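2-dehydropantoate 2-reductase (PDB 3HN2) probably catalyses the NADPH-dependent reduction of ketopantoate to pantoic acid in the pathway to pantothenate. Local coordinates at residues 186-198 and 207-221. Sequence-based numbering, arbitrary orientation.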
loop_
_atom_site.group_PDB
_atom_site.type_symbol
_atom_site.label_atom_id
_atom_site.label_comp_id
_atom_site.label_asym_id
_atom_site.label_seq_id
_atom_site.Cartn_x
_atom_site.Cartn_y
_atom_site.Cartn_z
ATOM N N LYS A 186 -11.805 0.597 -9.786
ATOM C CA LYS A 186 -11.630 1.487 -8.637
ATOM C C LYS A 186 -12.821 1.433 -7.688
ATOM O O LYS A 186 -12.677 1.701 -6.495
ATOM C CB LYS A 186 -11.386 2.930 -9.077
ATOM C CG LYS A 186 -10.536 3.707 -8.083
ATOM C CD LYS A 186 -10.866 5.184 -8.070
ATOM C CE LYS A 186 -10.212 5.863 -6.878
ATOM N NZ LYS A 186 -10.395 7.340 -6.890
ATOM N N LEU A 187 -13.992 1.090 -8.229
ATOM C CA LEU A 187 -15.210 0.890 -7.436
ATOM C C LEU A 187 -15.093 -0.309 -6.500
ATOM O O LEU A 187 -15.704 -0.322 -5.434
ATOM C CB LEU A 187 -16.438 0.739 -8.350
ATOM C CG LEU A 187 -17.472 1.870 -8.474
ATOM C CD1 LEU A 187 -16.995 3.226 -7.932
ATOM C CD2 LEU A 187 -17.981 2.013 -9.924
ATOM N N VAL A 188 -14.305 -1.305 -6.905
ATOM C CA VAL A 188 -14.002 -2.463 -6.067
ATOM C C VAL A 188 -13.289 -2.043 -4.775
ATOM O O VAL A 188 -13.443 -2.687 -3.742
ATOM C CB VAL A 188 -13.183 -3.532 -6.835
ATOM C CG1 VAL A 188 -12.705 -4.666 -5.900
ATOM C CG2 VAL A 188 -14.014 -4.120 -7.947
ATOM N N TRP A 189 -12.539 -0.945 -4.837
ATOM C CA TRP A 189 -11.882 -0.410 -3.654
ATOM C C TRP A 189 -12.742 0.623 -2.935
ATOM O O TRP A 189 -12.840 0.606 -1.692
ATOM C CB TRP A 189 -10.521 0.207 -4.003
ATOM C CG TRP A 189 -9.723 0.463 -2.778
ATOM C CD1 TRP A 189 -8.869 -0.411 -2.157
ATOM C CD2 TRP A 189 -9.732 1.654 -1.981
ATOM N NE1 TRP A 189 -8.331 0.175 -1.041
ATOM C CE2 TRP A 189 -8.849 1.434 -0.895
ATOM C CE3 TRP A 189 -10.395 2.886 -2.080
ATOM C CZ2 TRP A 189 -8.608 2.403 0.082
ATOM C CZ3 TRP A 189 -10.163 3.858 -1.098
ATOM C CH2 TRP A 189 -9.274 3.605 -0.031
ATOM N N ASN A 190 -13.332 1.531 -3.720
ATOM C CA ASN A 190 -14.047 2.698 -3.194
ATOM C C ASN A 190 -15.325 2.364 -2.453
ATOM O O ASN A 190 -15.757 3.126 -1.599
ATOM C CB ASN A 190 -14.389 3.686 -4.325
ATOM C CG ASN A 190 -13.395 4.834 -4.439
ATOM O OD1 ASN A 190 -12.313 4.815 -3.840
ATOM N ND2 ASN A 190 -13.760 5.841 -5.224
ATOM N N ILE A 191 -15.949 1.243 -2.792
ATOM C CA ILE A 191 -17.222 0.902 -2.170
ATOM C C ILE A 191 -17.061 0.345 -0.738
ATOM O O ILE A 191 -17.617 0.950 0.181
ATOM C CB ILE A 191 -18.165 0.105 -3.118
ATOM C CG1 ILE A 191 -18.679 1.043 -4.227
ATOM C CG2 ILE A 191 -19.333 -0.497 -2.354
ATOM C CD1 ILE A 191 -19.575 0.394 -5.270
ATOM N N PRO A 192 -16.292 -0.763 -0.532
ATOM C CA PRO A 192 -16.090 -1.199 0.871
ATOM C C PRO A 192 -15.430 -0.154 1.761
ATOM O O PRO A 192 -15.888 0.072 2.868
ATOM C CB PRO A 192 -15.186 -2.436 0.746
ATOM C CG PRO A 192 -14.576 -2.329 -0.612
ATOM C CD PRO A 192 -15.608 -1.676 -1.468
ATOM N N PHE A 193 -14.421 0.533 1.246
ATOM C CA PHE A 193 -13.605 1.398 2.084
ATOM C C PHE A 193 -14.125 2.821 2.267
ATOM O O PHE A 193 -14.236 3.272 3.402
ATOM C CB PHE A 193 -12.141 1.306 1.667
ATOM C CG PHE A 193 -11.562 -0.065 1.881
ATOM C CD1 PHE A 193 -11.427 -0.952 0.820
ATOM C CD2 PHE A 193 -11.204 -0.493 3.163
ATOM C CE1 PHE A 193 -10.909 -2.234 1.017
ATOM C CE2 PHE A 193 -10.686 -1.774 3.369
ATOM C CZ PHE A 193 -10.540 -2.647 2.300
ATOM N N ASN A 194 -14.489 3.523 1.194
ATOM C CA ASN A 194 -15.189 4.805 1.392
ATOM C C ASN A 194 -16.579 4.645 2.028
ATOM O O ASN A 194 -17.106 5.592 2.609
ATOM C CB ASN A 194 -15.266 5.635 0.109
ATOM C CG ASN A 194 -13.938 6.252 -0.262
ATOM O OD1 ASN A 194 -12.975 5.548 -0.561
ATOM N ND2 ASN A 194 -13.879 7.577 -0.251
ATOM N N GLY A 195 -17.145 3.441 1.941
ATOM C CA GLY A 195 -18.398 3.108 2.623
ATOM C C GLY A 195 -18.295 2.843 4.120
ATOM O O GLY A 195 -18.905 3.554 4.919
ATOM N N LEU A 196 -17.530 1.818 4.490
ATOM C CA LEU A 196 -17.440 1.337 5.881
ATOM C C LEU A 196 -16.804 2.344 6.821
ATOM O O LEU A 196 -17.336 2.614 7.892
ATOM C CB LEU A 196 -16.659 0.019 5.944
ATOM C CG LEU A 196 -17.354 -1.350 5.926
ATOM C CD1 LEU A 196 -18.768 -1.335 5.356
ATOM C CD2 LEU A 196 -16.486 -2.362 5.194
ATOM N N CYS A 197 -15.674 2.903 6.392
ATOM C CA CYS A 197 -14.923 3.906 7.144
ATOM C C CYS A 197 -15.724 5.149 7.500
ATOM O O CYS A 197 -15.608 5.657 8.610
ATOM C CB CYS A 197 -13.680 4.325 6.364
ATOM S SG CYS A 197 -12.589 2.962 5.984
ATOM N N ALA A 198 -16.511 5.648 6.551
ATOM C CA ALA A 198 -17.345 6.819 6.783
ATOM C C ALA A 198 -18.478 6.494 7.757
ATOM O O ALA A 198 -18.798 7.292 8.642
ATOM C CB ALA A 198 -17.895 7.343 5.463
ATOM N N ILE A 207 -11.004 -1.760 10.013
ATOM C CA ILE A 207 -11.906 -2.535 9.137
ATOM C C ILE A 207 -11.227 -3.831 8.694
ATOM O O ILE A 207 -11.843 -4.894 8.697
ATOM C CB ILE A 207 -12.372 -1.711 7.876
ATOM C CG1 ILE A 207 -13.543 -0.785 8.214
ATOM C CG2 ILE A 207 -12.831 -2.631 6.724
ATOM C CD1 ILE A 207 -13.147 0.582 8.730
ATOM N N LEU A 208 -9.946 -3.726 8.347
ATOM C CA LEU A 208 -9.117 -4.867 7.958
ATOM C C LEU A 208 -8.619 -5.757 9.106
ATOM O O LEU A 208 -8.076 -6.824 8.846
ATOM C CB LEU A 208 -7.909 -4.369 7.153
ATOM C CG LEU A 208 -7.955 -4.344 5.618
ATOM C CD1 LEU A 208 -9.299 -4.791 5.034
ATOM C CD2 LEU A 208 -7.563 -2.972 5.092
ATOM N N ALA A 209 -8.780 -5.328 10.358
ATOM C CA ALA A 209 -8.186 -6.078 11.487
ATOM C C ALA A 209 -9.003 -7.293 11.912
ATOM O O ALA A 209 -8.436 -8.345 12.196
ATOM C CB ALA A 209 -7.913 -5.171 12.684
ATOM N N ARG A 210 -10.328 -7.142 11.953
ATOM C CA ARG A 210 -11.231 -8.237 12.303
ATOM C C ARG A 210 -11.469 -9.194 11.145
ATOM O O ARG A 210 -11.802 -8.771 10.035
ATOM C CB ARG A 210 -12.568 -7.701 12.818
ATOM C CG ARG A 210 -12.625 -7.580 14.321
ATOM C CD ARG A 210 -14.007 -7.179 14.812
ATOM N NE ARG A 210 -14.002 -6.962 16.256
ATOM C CZ ARG A 210 -13.700 -5.810 16.851
ATOM N NH1 ARG A 210 -13.718 -5.727 18.176
ATOM N NH2 ARG A 210 -13.382 -4.739 16.131
ATOM N N ASP A 211 -11.303 -10.484 11.437
ATOM C CA ASP A 211 -11.492 -11.594 10.497
ATOM C C ASP A 211 -12.809 -11.571 9.720
ATOM O O ASP A 211 -12.806 -11.705 8.491
ATOM C CB ASP A 211 -11.361 -12.926 11.242
ATOM C CG ASP A 211 -11.885 -12.852 12.674
ATOM O OD1 ASP A 211 -11.114 -13.180 13.606
ATOM O OD2 ASP A 211 -13.055 -12.452 12.871
ATOM N N VAL A 212 -13.922 -11.386 10.429
ATOM C CA VAL A 212 -15.249 -11.396 9.800
ATOM C C VAL A 212 -15.548 -10.128 8.998
ATOM O O VAL A 212 -16.375 -10.144 8.080
ATOM C CB VAL A 212 -16.399 -11.686 10.802
ATOM C CG1 VAL A 212 -16.543 -13.189 11.027
ATOM C CG2 VAL A 212 -16.202 -10.939 12.111
ATOM N N SER A 213 -14.863 -9.041 9.350
ATOM C CA SER A 213 -14.950 -7.784 8.614
ATOM C C SER A 213 -14.192 -7.843 7.292
ATOM O O SER A 213 -14.586 -7.192 6.320
ATOM C CB SER A 213 -14.427 -6.635 9.465
ATOM O OG SER A 213 -15.059 -6.631 10.728
ATOM N N ARG A 214 -13.105 -8.616 7.261
ATOM C CA ARG A 214 -12.395 -8.893 6.010
ATOM C C ARG A 214 -13.285 -9.720 5.089
ATOM O O ARG A 214 -13.313 -9.490 3.881
ATOM C CB ARG A 214 -11.084 -9.639 6.264
ATOM C CG ARG A 214 -10.063 -8.880 7.089
ATOM C CD ARG A 214 -8.783 -9.699 7.272
ATOM N NE ARG A 214 -7.977 -9.708 6.054
ATOM C CZ ARG A 214 -7.024 -8.823 5.770
ATOM N NH1 ARG A 214 -6.359 -8.916 4.626
ATOM N NH2 ARG A 214 -6.735 -7.843 6.620
ATOM N N LYS A 215 -14.010 -10.675 5.681
ATOM C CA LYS A 215 -14.990 -11.509 4.976
ATOM C C LYS A 215 -16.140 -10.664 4.412
ATOM O O LYS A 215 -16.645 -10.937 3.316
ATOM C CB LYS A 215 -15.517 -12.597 5.917
ATOM C CG LYS A 215 -16.504 -13.592 5.311
ATOM C CD LYS A 215 -16.821 -14.694 6.317
ATOM C CE LYS A 215 -17.765 -15.744 5.753
ATOM N NZ LYS A 215 -19.192 -15.395 5.987
ATOM N N LEU A 216 -16.526 -9.631 5.163
ATOM C CA LEU A 216 -17.516 -8.658 4.722
ATOM C C LEU A 216 -17.008 -7.884 3.503
ATOM O O LEU A 216 -17.702 -7.803 2.499
ATOM C CB LEU A 216 -17.815 -7.669 5.842
ATOM C CG LEU A 216 -19.209 -7.066 6.037
ATOM C CD1 LEU A 216 -19.019 -5.645 6.538
ATOM C CD2 LEU A 216 -20.117 -7.079 4.802
ATOM N N VAL A 217 -15.802 -7.324 3.623
ATOM C CA VAL A 217 -15.142 -6.596 2.552
ATOM C C VAL A 217 -15.041 -7.466 1.307
ATOM O O VAL A 217 -15.390 -7.015 0.218
ATOM C CB VAL A 217 -13.756 -6.056 2.995
ATOM C CG1 VAL A 217 -12.962 -5.519 1.819
ATOM C CG2 VAL A 217 -13.940 -4.947 3.991
ATOM N N ARG A 218 -14.621 -8.720 1.486
ATOM C CA ARG A 218 -14.620 -9.713 0.404
ATOM C C ARG A 218 -15.968 -9.802 -0.309
ATOM O O ARG A 218 -16.014 -9.772 -1.531
ATOM C CB ARG A 218 -14.245 -11.098 0.931
ATOM C CG ARG A 218 -12.762 -11.329 1.103
ATOM C CD ARG A 218 -12.518 -12.647 1.800
ATOM N NE ARG A 218 -11.251 -12.650 2.526
ATOM C CZ ARG A 218 -11.055 -13.263 3.691
ATOM N NH1 ARG A 218 -9.865 -13.209 4.274
ATOM N NH2 ARG A 218 -12.048 -13.920 4.283
ATOM N N GLY A 219 -17.046 -9.905 0.471
ATOM C CA GLY A 219 -18.396 -10.060 -0.052
ATOM C C GLY A 219 -18.884 -8.830 -0.792
ATOM O O GLY A 219 -19.459 -8.945 -1.883
ATOM N N ILE A 220 -18.646 -7.660 -0.199
ATOM C CA ILE A 220 -18.959 -6.381 -0.831
ATOM C C ILE A 220 -18.237 -6.285 -2.175
ATOM O O ILE A 220 -18.854 -5.976 -3.202
ATOM C CB ILE A 220 -18.581 -5.187 0.080
ATOM C CG1 ILE A 220 -19.517 -5.120 1.285
ATOM C CG2 ILE A 220 -18.647 -3.861 -0.688
ATOM C CD1 ILE A 220 -18.967 -4.291 2.444
ATOM N N MET A 221 -16.939 -6.593 -2.147
ATOM C CA MET A 221 -16.087 -6.604 -3.328
ATOM C C MET A 221 -16.559 -7.530 -4.441
ATOM O O MET A 221 -16.613 -7.115 -5.607
ATOM C CB MET A 221 -14.668 -6.961 -2.945
ATOM C CG MET A 221 -13.920 -5.799 -2.357
ATOM S SD MET A 221 -12.156 -6.121 -2.336
ATOM C CE MET A 221 -11.650 -4.545 -1.689
#
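Phe-193 and Met-221 meet where two helices of the all-helical C-terminal domain of ketopantoate reductase pack as a splayed antiparallel pair: helix 179-200 is followed by the short helix 204-207 and then by helix 211-229. The segment axes approach to 9.2 Å with 135° between their N-to-C directions. No hydrogen bond crosses the interface; the two sides bury 574 Å² together, nearly all of it on apolar residues. Met-221 CE lies at the rim of the Phe-193 ring, near its plane, 3.6 Å from CE1. Leu-208 CD1 also comes to the edge, 3.7 Å from Phe-193 CZ, while Val-217 CG1 and Ile-207 CG2 approach the ring obliquely. With CG anti to the carbonyl carbon (chi1 -64°), the Phe-193 ring reaches across to these four residues. Beside it the Pro-192 ring lies against Val-217, Ile-220 and Met-221, meeting them through CB, CD and CG in turn; the backbones are close here, with the CA atoms of Pro-192 and Val-217 5.7 Å apart. One turn further on, Leu-196 fits as a knob into the hole formed by Ile-207, Leu-216, Val-217 and Ile-220, with its CD2 3.8 Å from Val-217 CG2. Further out, Met-245 of helix 241-249 touches both Met-221 and Trp-189, whose indole has Phe-193 CD1 over one face, and helix 290-302 packs on Ile-191, Leu-196 and Ile-220. The turn leading into helix 211-229 is tied back by Arg-214, whose NH2 donates to Leu-208 O at 2.8 Å with an N-H...O angle of 154°. That carbonyl oxygen lies at the edge of the guanidinium group, close to its plane.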